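Local coordinates for listeriolysin O (PDB 4CDB), which binds cholesterol-containing host membranes and, after a major conformational change, inserts as an oligomeric pore that lyses the cell, at residues L268-H273 with A279-A284; S274-A279 with D293-N298; M172-S177 with G199-G204. All blocks are in the same frame, centred on the assembly; numbering follows the deposited sequence.

Interaction 1 of 3, residues L268-H273 with A279-A284; sequences LSTNSH and AAFDAA. With NA (sodium ion), chain Q.
Leu-268 and Phe-281 meet in the domain 3 packing layer of this cholesterol-dependent cytolysin, where helix 277-286, most of which falls in a membrane-inserting segment still folded as helix, lies against the end of strand 262-270. The axes of strand 268-270 and helix 279-284 run largely antiparallel, 134° apart, with a closest approach of 10.3 Å, and the Phe-281 ring reaches across between them. Leu-268 CB stands over one face of the Phe-281 ring, 3.7 Å from its centroid and 15° off the normal, which meets the geometry of a CH-pi contact. Farther along the same side chain, Leu-268 CD2 reaches the root of the ring, 3.5 Å from Phe-281 CG. The side chains run antiparallel alongside each other, so leucine CB lies over the outer ring while its methyl lies near the phenylalanine stem. Thr-270 contributes a more oblique contact, its CG2 4.1 Å from Phe-281 CZ. With chi1 at -175°, Thr-270 OG1 lies opposite its own backbone N and leaves CG2 for the ring; OG1 accepts from Ser-272 N at 3.2 Å in an ST turn and also bonds to Asn-302 O. One residue past the phenylalanine, Asp-282 OD1 binds a sodium ion at 2.8 Å, a site shared with Glu-209. The same carboxylate oxygen is hydrogen-bonded by Lys-278 NZ. The direct contacts here are apolar and CH-pi, with no polar bond between the two segments, which would be consistent with a helix that detaches from this sheet when the pore forms.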
ATOM      1  N   LEU A 268       0.922  -8.163   1.982  1.00 50.06           N
ATOM      2  CA  LEU A 268       0.796  -9.192   0.954  1.00 48.31           C
ATOM      3  C   LEU A 268       2.128  -9.336   0.226  1.00 52.59           C
ATOM      4  O   LEU A 268       2.758  -8.337  -0.114  1.00 56.47           O
ATOM      5  CB  LEU A 268      -0.312  -8.827  -0.037  1.00 44.34           C
ATOM      6  CG  LEU A 268      -1.746  -9.290   0.248  1.00 45.79           C
ATOM      7  CD1 LEU A 268      -2.136  -9.098   1.707  1.00 46.78           C
ATOM      8  CD2 LEU A 268      -2.719  -8.549  -0.657  1.00 46.70           C
ATOM      9  N   SER A 269       2.559 -10.574  -0.004  1.00 49.30           N
ATOM     10  CA  SER A 269       3.859 -10.817  -0.623  1.00 52.90           C
ATOM     11  C   SER A 269       3.872 -12.059  -1.512  1.00 58.32           C
ATOM     12  O   SER A 269       3.142 -13.021  -1.265  1.00 56.36           O
ATOM     13  CB  SER A 269       4.945 -10.935   0.449  1.00 57.09           C
ATOM     14  OG  SER A 269       4.665 -11.992   1.349  1.00 64.84           O
ATOM     15  N   THR A 270       4.713 -12.027  -2.542  1.00 59.35           N
ATOM     16  CA  THR A 270       4.863 -13.157  -3.452  1.00 57.90           C
ATOM     17  C   THR A 270       6.206 -13.104  -4.172  1.00 61.19           C
ATOM     18  O   THR A 270       6.812 -12.039  -4.295  1.00 57.69           O
ATOM     19  CB  THR A 270       3.738 -13.193  -4.502  1.00 56.65           C
ATOM     20  OG1 THR A 270       3.866 -14.375  -5.301  1.00 63.28           O
ATOM     21  CG2 THR A 270       3.808 -11.966  -5.404  1.00 50.01           C
ATOM     22  N   ASN A 271       6.665 -14.258  -4.648  1.00 64.66           N
ATOM     23  CA  ASN A 271       7.916 -14.335  -5.394  1.00 65.84           C
ATOM     24  C   ASN A 271       7.687 -14.203  -6.896  1.00 60.09           C
ATOM     25  O   ASN A 271       8.633 -14.211  -7.685  1.00 59.44           O
ATOM     26  CB  ASN A 271       8.644 -15.644  -5.086  1.00 74.21           C
ATOM     27  CG  ASN A 271       7.746 -16.859  -5.227  1.00 82.44           C
ATOM     28  OD1 ASN A 271       6.652 -16.779  -5.787  1.00 85.17           O
ATOM     29  ND2 ASN A 271       8.205 -17.995  -4.716  1.00 86.01           N
ATOM     30  N   SER A 272       6.421 -14.083  -7.280  1.00 53.92           N
ATOM     31  CA  SER A 272       6.046 -13.955  -8.681  1.00 52.46           C
ATOM     32  C   SER A 272       6.596 -12.684  -9.325  1.00 59.06           C
ATOM     33  O   SER A 272       6.649 -11.626  -8.697  1.00 59.63           O
ATOM     34  CB  SER A 272       4.524 -13.987  -8.824  1.00 50.93           C
ATOM     35  OG  SER A 272       4.136 -13.654 -10.145  1.00 51.43           O
ATOM     36  N   HIS A 273       7.002 -12.798 -10.584  1.00 60.59           N
ATOM     37  CA  HIS A 273       7.518 -11.657 -11.326  1.00 60.29           C
ATOM     38  C   HIS A 273       6.442 -11.092 -12.246  1.00 60.51           C
ATOM     39  O   HIS A 273       6.706 -10.192 -13.042  1.00 67.75           O
ATOM     40  CB  HIS A 273       8.746 -12.060 -12.146  1.00 62.10           C
ATOM     41  CG  HIS A 273       9.855 -12.643 -11.328  1.00 63.23           C
ATOM     42  ND1 HIS A 273      10.936 -11.903 -10.904  1.00 64.08           N
ATOM     43  CD2 HIS A 273      10.055 -13.901 -10.864  1.00 66.94           C
ATOM     44  CE1 HIS A 273      11.754 -12.676 -10.209  1.00 67.11           C
ATOM     45  NE2 HIS A 273      11.239 -13.893 -10.172  1.00 69.87           N
ATOM     46  N   ALA A 279      -3.584  -6.800  -9.411  1.00 64.85           N
ATOM     47  CA  ALA A 279      -4.936  -7.255  -9.724  1.00 63.65           C
ATOM     48  C   ALA A 279      -5.266  -8.546  -8.984  1.00 61.82           C
ATOM     49  O   ALA A 279      -6.391  -8.738  -8.521  1.00 62.82           O
ATOM     50  CB  ALA A 279      -5.096  -7.448 -11.223  1.00 64.78           C
ATOM     51  N   ALA A 280      -4.277  -9.428  -8.877  1.00 61.49           N
ATOM     52  CA  ALA A 280      -4.434 -10.668  -8.130  1.00 61.52           C
ATOM     53  C   ALA A 280      -4.678 -10.374  -6.654  1.00 62.75           C
ATOM     54  O   ALA A 280      -5.566 -10.963  -6.034  1.00 67.17           O
ATOM     55  CB  ALA A 280      -3.209 -11.544  -8.301  1.00 56.54           C
ATOM     56  N   PHE A 281      -3.880  -9.465  -6.101  1.00 58.59           N
ATOM     57  CA  PHE A 281      -4.029  -9.041  -4.713  1.00 56.54           C
ATOM     58  C   PHE A 281      -5.400  -8.413  -4.481  1.00 61.74           C
ATOM     59  O   PHE A 281      -6.046  -8.676  -3.467  1.00 63.59           O
ATOM     60  CB  PHE A 281      -2.932  -8.042  -4.331  1.00 51.47           C
ATOM     61  CG  PHE A 281      -1.601  -8.679  -4.022  1.00 47.96           C
ATOM     62  CD1 PHE A 281      -1.465 -10.056  -3.962  1.00 52.53           C
ATOM     63  CD2 PHE A 281      -0.486  -7.891  -3.779  1.00 48.54           C
ATOM     64  CE1 PHE A 281      -0.241 -10.637  -3.672  1.00 51.92           C
ATOM     65  CE2 PHE A 281       0.740  -8.464  -3.488  1.00 48.39           C
ATOM     66  CZ  PHE A 281       0.863  -9.840  -3.434  1.00 50.18           C
ATOM     67  N   ASP A 282      -5.837  -7.585  -5.426  1.00 66.76           N
ATOM     68  CA  ASP A 282      -7.128  -6.909  -5.326  1.00 72.86           C
ATOM     69  C   ASP A 282      -8.292  -7.898  -5.240  1.00 72.54           C
ATOM     70  O   ASP A 282      -9.262  -7.667  -4.517  1.00 70.39           O
ATOM     71  CB  ASP A 282      -7.338  -5.961  -6.512  1.00 77.43           C
ATOM     72  CG  ASP A 282      -6.336  -4.821  -6.536  1.00 84.13           C
ATOM     73  OD1 ASP A 282      -5.851  -4.428  -5.454  1.00 86.34           O
ATOM     74  OD2 ASP A 282      -6.036  -4.316  -7.639  1.00 85.98           O
ATOM     75  N   ALA A 283      -8.183  -8.998  -5.979  1.00 73.42           N
ATOM     76  CA  ALA A 283      -9.240 -10.003  -6.030  1.00 74.07           C
ATOM     77  C   ALA A 283      -9.305 -10.826  -4.746  1.00 75.95           C
ATOM     78  O   ALA A 283     -10.389 -11.147  -4.259  1.00 80.03           O
ATOM     79  CB  ALA A 283      -9.047 -10.913  -7.237  1.00 71.83           C
ATOM     80  N   ALA A 284      -8.141 -11.159  -4.199  1.00 70.81           N
ATOM     81  CA  ALA A 284      -8.069 -11.964  -2.982  1.00 68.71           C
ATOM     82  C   ALA A 284      -8.579 -11.204  -1.761  1.00 71.87           C
ATOM     83  O   ALA A 284      -8.873 -11.798  -0.723  1.00 72.11           O
ATOM     84  CB  ALA A 284      -6.649 -12.443  -2.751  1.00 65.82           C
TER
HETATM   85 NA    NA Q1542      -4.688  -5.042  -2.976  1.00 84.59          NA

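Interaction 2 of 3, residues S274-A279 with D293-N298; sequences STKVKA and DVELTN
Leu-296 and Lys-276 bury the most surface where two helices of the second transmembrane hairpin region meet in its water-soluble, helical form. Helix 277-286 begins beside helix 294-301, and both overlap segments that become beta strands in the membrane. A single methyl does most of the work: Leu-296 CD2 sits 3.8 Å from Lys-276 O and 3.9 Å from Lys-276 CB, with Lys-276 CD next in line. Its reach follows from the torsions, since chi1 of -56° sets CG opposite the carbonyl carbon and, with CD1 trans (chi2 179°), it is the other methyl, CD2, that turns onto Lys-276. The lysine side chain crosses that of the leucine at about a right angle, so its aliphatic part, rather than its ammonium group, covers the methyl. Ala-279, about one turn on, brings its CB to 4.3 Å from Leu-296 CD2. Lys-276 occupies the N-cap position of its helix, and its backbone N is itself held by Ser-274 OG at 3.1 Å, an ST turn that fixes the chain just ahead of the first helical turn. Val-277 turns away from this contact and touches Gln-207 of strand 207-222 and Ile-299 of helix 294-301. Glu-295 adds the third element, its carboxylate passing obliquely by the end of the lysine chain. Opposite charges are near but do not form a salt bridge: the bend at chi4 leaves Lys-276 NZ 5.2 Å from Glu-295 OE2. Any attraction would be a diffuse one at the protein surface, and the nearest approach there is Lys-276 CE to Glu-295 OE2, at 4.0 Å.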
ATOM      1  N   SER A 274       5.230 -11.626 -12.131  1.00 58.06           N
ATOM      2  CA  SER A 274       4.126 -11.227 -12.999  1.00 61.77           C
ATOM      3  C   SER A 274       3.734  -9.758 -12.841  1.00 67.54           C
ATOM      4  O   SER A 274       3.967  -9.147 -11.798  1.00 71.37           O
ATOM      5  CB  SER A 274       2.907 -12.117 -12.757  1.00 64.03           C
ATOM      6  OG  SER A 274       1.805 -11.689 -13.535  1.00 65.47           O
ATOM      7  N   THR A 275       3.134  -9.200 -13.888  1.00 69.50           N
ATOM      8  CA  THR A 275       2.694  -7.810 -13.878  1.00 69.87           C
ATOM      9  C   THR A 275       1.235  -7.703 -13.440  1.00 72.60           C
ATOM     10  O   THR A 275       0.646  -6.622 -13.465  1.00 73.29           O
ATOM     11  CB  THR A 275       2.859  -7.168 -15.268  1.00 72.63           C
ATOM     12  OG1 THR A 275       2.532  -5.775 -15.199  1.00 79.76           O
ATOM     13  CG2 THR A 275       1.949  -7.853 -16.278  1.00 70.46           C
ATOM     14  N   LYS A 276       0.661  -8.832 -13.036  1.00 71.70           N
ATOM     15  CA  LYS A 276      -0.742  -8.888 -12.636  1.00 72.51           C
ATOM     16  C   LYS A 276      -0.921  -9.059 -11.130  1.00 68.64           C
ATOM     17  O   LYS A 276      -2.037  -9.271 -10.654  1.00 71.10           O
ATOM     18  CB  LYS A 276      -1.455 -10.032 -13.360  1.00 76.62           C
ATOM     19  CG  LYS A 276      -1.830  -9.739 -14.800  1.00 80.21           C
ATOM     20  CD  LYS A 276      -2.586 -10.911 -15.404  1.00 83.27           C
ATOM     21  CE  LYS A 276      -3.277 -10.522 -16.700  1.00 85.78           C
ATOM     22  NZ  LYS A 276      -2.319 -10.013 -17.718  1.00 86.70           N
ATOM     23  N   VAL A 277       0.180  -8.967 -10.390  1.00 63.67           N
ATOM     24  CA  VAL A 277       0.167  -9.197  -8.947  1.00 60.00           C
ATOM     25  C   VAL A 277      -0.811  -8.283  -8.205  1.00 58.55           C
ATOM     26  O   VAL A 277      -1.539  -8.734  -7.320  1.00 55.52           O
ATOM     27  CB  VAL A 277       1.585  -9.069  -8.348  1.00 55.22           C
ATOM     28  CG1 VAL A 277       1.546  -9.177  -6.836  1.00 54.16           C
ATOM     29  CG2 VAL A 277       2.494 -10.138  -8.932  1.00 53.56           C
ATOM     30  N   LYS A 278      -0.839  -7.008  -8.584  1.00 59.84           N
ATOM     31  CA  LYS A 278      -1.764  -6.047  -7.989  1.00 62.85           C
ATOM     32  C   LYS A 278      -3.214  -6.492  -8.171  1.00 64.76           C
ATOM     33  O   LYS A 278      -3.974  -6.564  -7.206  1.00 65.37           O
ATOM     34  CB  LYS A 278      -1.562  -4.656  -8.597  1.00 64.98           C
ATOM     35  CG  LYS A 278      -2.436  -3.563  -7.991  1.00 68.72           C
ATOM     36  CD  LYS A 278      -2.006  -3.223  -6.570  1.00 71.44           C
ATOM     37  CE  LYS A 278      -2.733  -1.992  -6.039  1.00 74.38           C
ATOM     38  NZ  LYS A 278      -4.201  -2.208  -5.892  1.00 74.82           N
ATOM     39  N   ALA A 279      -3.584  -6.800  -9.411  1.00 64.85           N
ATOM     40  CA  ALA A 279      -4.936  -7.255  -9.724  1.00 63.65           C
ATOM     41  C   ALA A 279      -5.266  -8.546  -8.984  1.00 61.82           C
ATOM     42  O   ALA A 279      -6.391  -8.738  -8.521  1.00 62.82           O
ATOM     43  CB  ALA A 279      -5.096  -7.448 -11.223  1.00 64.78           C
ATOM     44  N   ASP A 293      -9.817 -17.519 -14.012  1.00124.47           N
ATOM     45  CA  ASP A 293      -8.573 -17.245 -14.722  1.00122.45           C
ATOM     46  C   ASP A 293      -7.380 -17.744 -13.909  1.00117.51           C
ATOM     47  O   ASP A 293      -7.249 -17.431 -12.726  1.00117.81           O
ATOM     48  CB  ASP A 293      -8.446 -15.751 -15.015  1.00124.64           C
ATOM     49  CG  ASP A 293      -9.467 -15.268 -16.025  1.00128.64           C
ATOM     50  OD1 ASP A 293     -10.438 -16.005 -16.293  1.00131.32           O
ATOM     51  OD2 ASP A 293      -9.294 -14.151 -16.555  1.00128.83           O
ATOM     52  N   VAL A 294      -6.506 -18.511 -14.556  1.00113.03           N
ATOM     53  CA  VAL A 294      -5.480 -19.275 -13.850  1.00110.15           C
ATOM     54  C   VAL A 294      -4.167 -18.519 -13.629  1.00104.82           C
ATOM     55  O   VAL A 294      -3.268 -19.016 -12.956  1.00103.88           O
ATOM     56  CB  VAL A 294      -5.191 -20.609 -14.573  1.00111.62           C
ATOM     57  CG1 VAL A 294      -4.859 -21.701 -13.565  1.00111.90           C
ATOM     58  CG2 VAL A 294      -6.388 -21.016 -15.417  1.00113.14           C
ATOM     59  N   GLU A 295      -4.054 -17.322 -14.195  1.00100.44           N
ATOM     60  CA  GLU A 295      -2.877 -16.492 -13.961  1.00 95.15           C
ATOM     61  C   GLU A 295      -2.975 -15.804 -12.601  1.00 88.30           C
ATOM     62  O   GLU A 295      -2.025 -15.808 -11.820  1.00 88.23           O
ATOM     63  CB  GLU A 295      -2.715 -15.455 -15.075  1.00 96.18           C
ATOM     64  CG  GLU A 295      -3.921 -15.321 -16.005  1.00 99.97           C
ATOM     65  CD  GLU A 295      -5.107 -14.614 -15.363  1.00103.91           C
ATOM     66  OE1 GLU A 295      -5.551 -15.041 -14.277  1.00105.83           O
ATOM     67  OE2 GLU A 295      -5.607 -13.635 -15.955  1.00104.47           O
ATOM     68  N   LEU A 296      -4.136 -15.215 -12.329  1.00 80.88           N
ATOM     69  CA  LEU A 296      -4.400 -14.593 -11.039  1.00 73.92           C
ATOM     70  C   LEU A 296      -4.514 -15.669  -9.967  1.00 73.95           C
ATOM     71  O   LEU A 296      -4.063 -15.488  -8.837  1.00 73.16           O
ATOM     72  CB  LEU A 296      -5.691 -13.774 -11.094  1.00 71.04           C
ATOM     73  CG  LEU A 296      -5.798 -12.681 -12.160  1.00 67.34           C
ATOM     74  CD1 LEU A 296      -7.152 -11.994 -12.080  1.00 66.68           C
ATOM     75  CD2 LEU A 296      -4.675 -11.669 -12.018  1.00 64.12           C
ATOM     76  N   THR A 297      -5.118 -16.794 -10.339  1.00 76.51           N
ATOM     77  CA  THR A 297      -5.309 -17.913  -9.423  1.00 79.38           C
ATOM     78  C   THR A 297      -3.967 -18.508  -9.000  1.00 79.23           C
ATOM     79  O   THR A 297      -3.806 -18.957  -7.865  1.00 82.54           O
ATOM     80  CB  THR A 297      -6.190 -19.012 -10.057  1.00 80.80           C
ATOM     81  OG1 THR A 297      -7.396 -18.426 -10.566  1.00 80.35           O
ATOM     82  CG2 THR A 297      -6.547 -20.078  -9.032  1.00 81.50           C
ATOM     83  N   ASN A 298      -3.002 -18.497  -9.915  1.00 75.09           N
ATOM     84  CA  ASN A 298      -1.675 -19.035  -9.633  1.00 76.87           C
ATOM     85  C   ASN A 298      -0.874 -18.126  -8.707  1.00 71.20           C
ATOM     86  O   ASN A 298      -0.199 -18.598  -7.794  1.00 70.62           O
ATOM     87  CB  ASN A 298      -0.901 -19.280 -10.930  1.00 80.52           C
ATOM     88  CG  ASN A 298       0.174 -20.339 -10.777  1.00 87.85           C
ATOM     89  OD1 ASN A 298       1.304 -20.044 -10.388  1.00 90.28           O
ATOM     90  ND2 ASN A 298      -0.173 -21.584 -11.087  1.00 90.51           N
TER

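Interaction 3 of 3, residues M172-S177 with G199-G204; sequences MAYSES and GAISEG. With NA (sodium ion), chain S.
Ser-177 OG is gripped by three groups, Tyr-40 OH, Ser-366 OG and Asp-43 N, in the first turn of helix 176-183, four residues beyond the Ala-173 that packs on Ile-201. That helix and helix 198-202 belong to the first transmembrane hairpin region of domain 3, here helical. Ser-175 is the N-cap, so the start of the helix is defined by a side chain as well as by its backbone. Just ahead of the cap, Ile-201 wedges against the incoming chain. Its CD1 and CG2 each lie 3.6 Å from Ala-173 O, two methyl-to-carbonyl contacts on one oxygen, while Ala-173 CB is 4.3 Å from Ile-201 CD1. The isoleucine torsions account for this: CG1 stands opposite the carbonyl carbon (chi1 -60°) and chi2 of 172° stretches CD1 out to Ala-173, while CG2 meets the tyrosine as well as Ala-173 O. Tyr-174 and Ile-201 cross at about a right angle, with Tyr-174 CD1 3.9 Å from Ile-201 CG2 in an oblique approach to the ring. Glu-208 and Met-206 also touch Ile-201, which places the contact beside strand 207-222. The helix carrying Ile-201 finishes in a Schellman motif, where Gly-204 takes a positive phi of 79° and its N bonds Ile-201 O at 3.1 Å. In the first turn of helix 176-183, the extended Glu-176 side chain reaches a sodium ion shared with Asn-191: Glu-176 OE2 binds it at 2.5 Å, and a water molecule provides a further bond.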
ATOM      1  N   MET A 172       1.715  -0.735  -3.412  1.00 41.85           N
ATOM      2  CA  MET A 172       2.820  -1.647  -3.669  1.00 41.56           C
ATOM      3  C   MET A 172       4.055  -1.048  -3.008  1.00 36.69           C
ATOM      4  O   MET A 172       4.426   0.092  -3.291  1.00 41.32           O
ATOM      5  CB  MET A 172       3.050  -1.829  -5.170  1.00 42.89           C
ATOM      6  CG  MET A 172       1.873  -2.442  -5.923  1.00 44.64           C
ATOM      7  SD  MET A 172       1.394  -4.069  -5.302  1.00 56.96           S
ATOM      8  CE  MET A 172       2.930  -4.967  -5.504  1.00 38.75           C
ATOM      9  N   ALA A 173       4.677  -1.809  -2.115  1.00 29.81           N
ATOM     10  CA  ALA A 173       5.794  -1.304  -1.317  1.00 37.31           C
ATOM     11  C   ALA A 173       7.108  -1.216  -2.099  1.00 42.89           C
ATOM     12  O   ALA A 173       7.437  -2.103  -2.887  1.00 44.32           O
ATOM     13  CB  ALA A 173       5.974  -2.159  -0.072  1.00 34.85           C
ATOM     14  N   TYR A 174       7.857  -0.142  -1.864  1.00 38.68           N
ATOM     15  CA  TYR A 174       9.155   0.048  -2.505  1.00 38.25           C
ATOM     16  C   TYR A 174      10.195   0.658  -1.564  1.00 40.51           C
ATOM     17  O   TYR A 174      11.373   0.309  -1.629  1.00 37.84           O
ATOM     18  CB  TYR A 174       9.017   0.888  -3.776  1.00 40.37           C
ATOM     19  CG  TYR A 174       8.222   0.200  -4.859  1.00 44.59           C
ATOM     20  CD1 TYR A 174       8.739  -0.899  -5.533  1.00 47.05           C
ATOM     21  CD2 TYR A 174       6.951   0.640  -5.202  1.00 43.13           C
ATOM     22  CE1 TYR A 174       8.015  -1.538  -6.522  1.00 45.40           C
ATOM     23  CE2 TYR A 174       6.219   0.008  -6.191  1.00 45.46           C
ATOM     24  CZ  TYR A 174       6.756  -1.080  -6.847  1.00 47.47           C
ATOM     25  OH  TYR A 174       6.033  -1.713  -7.831  1.00 49.62           O
ATOM     26  N   SER A 175       9.759   1.564  -0.694  1.00 39.62           N
ATOM     27  CA  SER A 175      10.657   2.153   0.301  1.00 42.84           C
ATOM     28  C   SER A 175       9.905   2.587   1.555  1.00 44.81           C
ATOM     29  O   SER A 175       8.702   2.848   1.508  1.00 44.12           O
ATOM     30  CB  SER A 175      11.436   3.332  -0.289  1.00 40.76           C
ATOM     31  OG  SER A 175      10.607   4.467  -0.453  1.00 42.73           O
ATOM     32  N   GLU A 176      10.622   2.660   2.673  1.00 46.45           N
ATOM     33  CA  GLU A 176      10.031   3.085   3.936  1.00 47.36           C
ATOM     34  C   GLU A 176       9.466   4.496   3.823  1.00 43.09           C
ATOM     35  O   GLU A 176       8.347   4.766   4.259  1.00 39.77           O
ATOM     36  CB  GLU A 176      11.069   3.030   5.059  1.00 51.32           C
ATOM     37  CG  GLU A 176      10.541   3.496   6.411  1.00 58.41           C
ATOM     38  CD  GLU A 176      11.635   3.664   7.451  1.00 70.25           C
ATOM     39  OE1 GLU A 176      12.448   4.603   7.313  1.00 73.72           O
ATOM     40  OE2 GLU A 176      11.680   2.863   8.406  1.00 74.23           O
ATOM     41  N   SER A 177      10.246   5.387   3.223  1.00 38.42           N
ATOM     42  CA  SER A 177       9.854   6.783   3.078  1.00 42.34           C
ATOM     43  C   SER A 177       8.602   6.945   2.220  1.00 42.35           C
ATOM     44  O   SER A 177       7.781   7.830   2.459  1.00 41.60           O
ATOM     45  CB  SER A 177      11.006   7.592   2.484  1.00 45.37           C
ATOM     46  OG  SER A 177      10.651   8.954   2.355  1.00 50.65           O
ATOM     47  N   GLY A 199      14.697  -4.752   0.533  1.00 49.83           N
ATOM     48  CA  GLY A 199      15.886  -5.230  -0.148  1.00 55.75           C
ATOM     49  C   GLY A 199      15.563  -6.190  -1.277  1.00 57.64           C
ATOM     50  O   GLY A 199      16.057  -6.037  -2.394  1.00 61.34           O
ATOM     51  N   ALA A 200      14.724  -7.179  -0.982  1.00 55.29           N
ATOM     52  CA  ALA A 200      14.359  -8.201  -1.957  1.00 56.62           C
ATOM     53  C   ALA A 200      13.536  -7.616  -3.104  1.00 56.28           C
ATOM     54  O   ALA A 200      13.671  -8.035  -4.254  1.00 56.89           O
ATOM     55  CB  ALA A 200      13.601  -9.331  -1.279  1.00 56.73           C
ATOM     56  N   ILE A 201      12.684  -6.648  -2.780  1.00 53.39           N
ATOM     57  CA  ILE A 201      11.886  -5.955  -3.782  1.00 50.23           C
ATOM     58  C   ILE A 201      12.792  -5.147  -4.707  1.00 47.52           C
ATOM     59  O   ILE A 201      12.555  -5.065  -5.913  1.00 46.78           O
ATOM     60  CB  ILE A 201      10.855  -5.018  -3.122  1.00 50.91           C
ATOM     61  CG1 ILE A 201       9.911  -5.815  -2.224  1.00 54.56           C
ATOM     62  CG2 ILE A 201      10.053  -4.266  -4.173  1.00 46.53           C
ATOM     63  CD1 ILE A 201       8.988  -4.948  -1.390  1.00 55.85           C
ATOM     64  N   SER A 202      13.835  -4.559  -4.134  1.00 49.06           N
ATOM     65  CA  SER A 202      14.774  -3.754  -4.903  1.00 51.84           C
ATOM     66  C   SER A 202      15.618  -4.612  -5.844  1.00 55.62           C
ATOM     67  O   SER A 202      16.145  -4.122  -6.840  1.00 55.39           O
ATOM     68  CB  SER A 202      15.676  -2.951  -3.968  1.00 52.36           C
ATOM     69  OG  SER A 202      16.578  -2.147  -4.707  1.00 58.98           O
ATOM     70  N   GLU A 203      15.743  -5.895  -5.519  1.00 57.78           N
ATOM     71  CA  GLU A 203      16.502  -6.827  -6.347  1.00 59.38           C
ATOM     72  C   GLU A 203      15.603  -7.526  -7.364  1.00 58.95           C
ATOM     73  O   GLU A 203      16.080  -8.280  -8.214  1.00 59.74           O
ATOM     74  CB  GLU A 203      17.219  -7.856  -5.470  1.00 59.82           C
ATOM     75  CG  GLU A 203      18.256  -7.254  -4.531  1.00 68.85           C
ATOM     76  CD  GLU A 203      18.669  -8.208  -3.427  1.00 79.83           C
ATOM     77  OE1 GLU A 203      17.925  -9.177  -3.169  1.00 82.47           O
ATOM     78  OE2 GLU A 203      19.737  -7.988  -2.817  1.00 85.63           O
ATOM     79  N   GLY A 204      14.301  -7.272  -7.271  1.00 53.86           N
ATOM     80  CA  GLY A 204      13.340  -7.874  -8.178  1.00 51.29           C
ATOM     81  C   GLY A 204      13.017  -9.309  -7.811  1.00 54.24           C
ATOM     82  O   GLY A 204      12.449 -10.053  -8.612  1.00 55.95           O
TER
HETATM   83 NA    NA S1544      10.277   0.888   9.212  1.00 73.33          NA
HETATM   84  O   HOH W   1      10.127   0.016  11.548  1.00 52.16           O

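Interaction 3 comes first along the chain and closes before the other two open; interactions 1 and 2 then interlock, their segments alternating and sharing Ala-279 on helix 277-286. Their centres lie about 7 Å apart, whereas interaction 3 is centred about 15 Å from interaction 1 and about 20 Å from interaction 2. Each pair touches: Thr-270 CG2 meets Val-277 CG1 at 3.9 Å between 1 and 2, Lys-278 CD meets Met-172 SD at 3.7 Å between 2 and 3, and His-273 CE1 lies 3.1 Å from Gly-204 O between 1 and 3. Strand 207-222 of the large antiparallel sheet borders both groups. Both helical regions become transmembrane strands, so pore formation would be expected to disrupt or remodel all three.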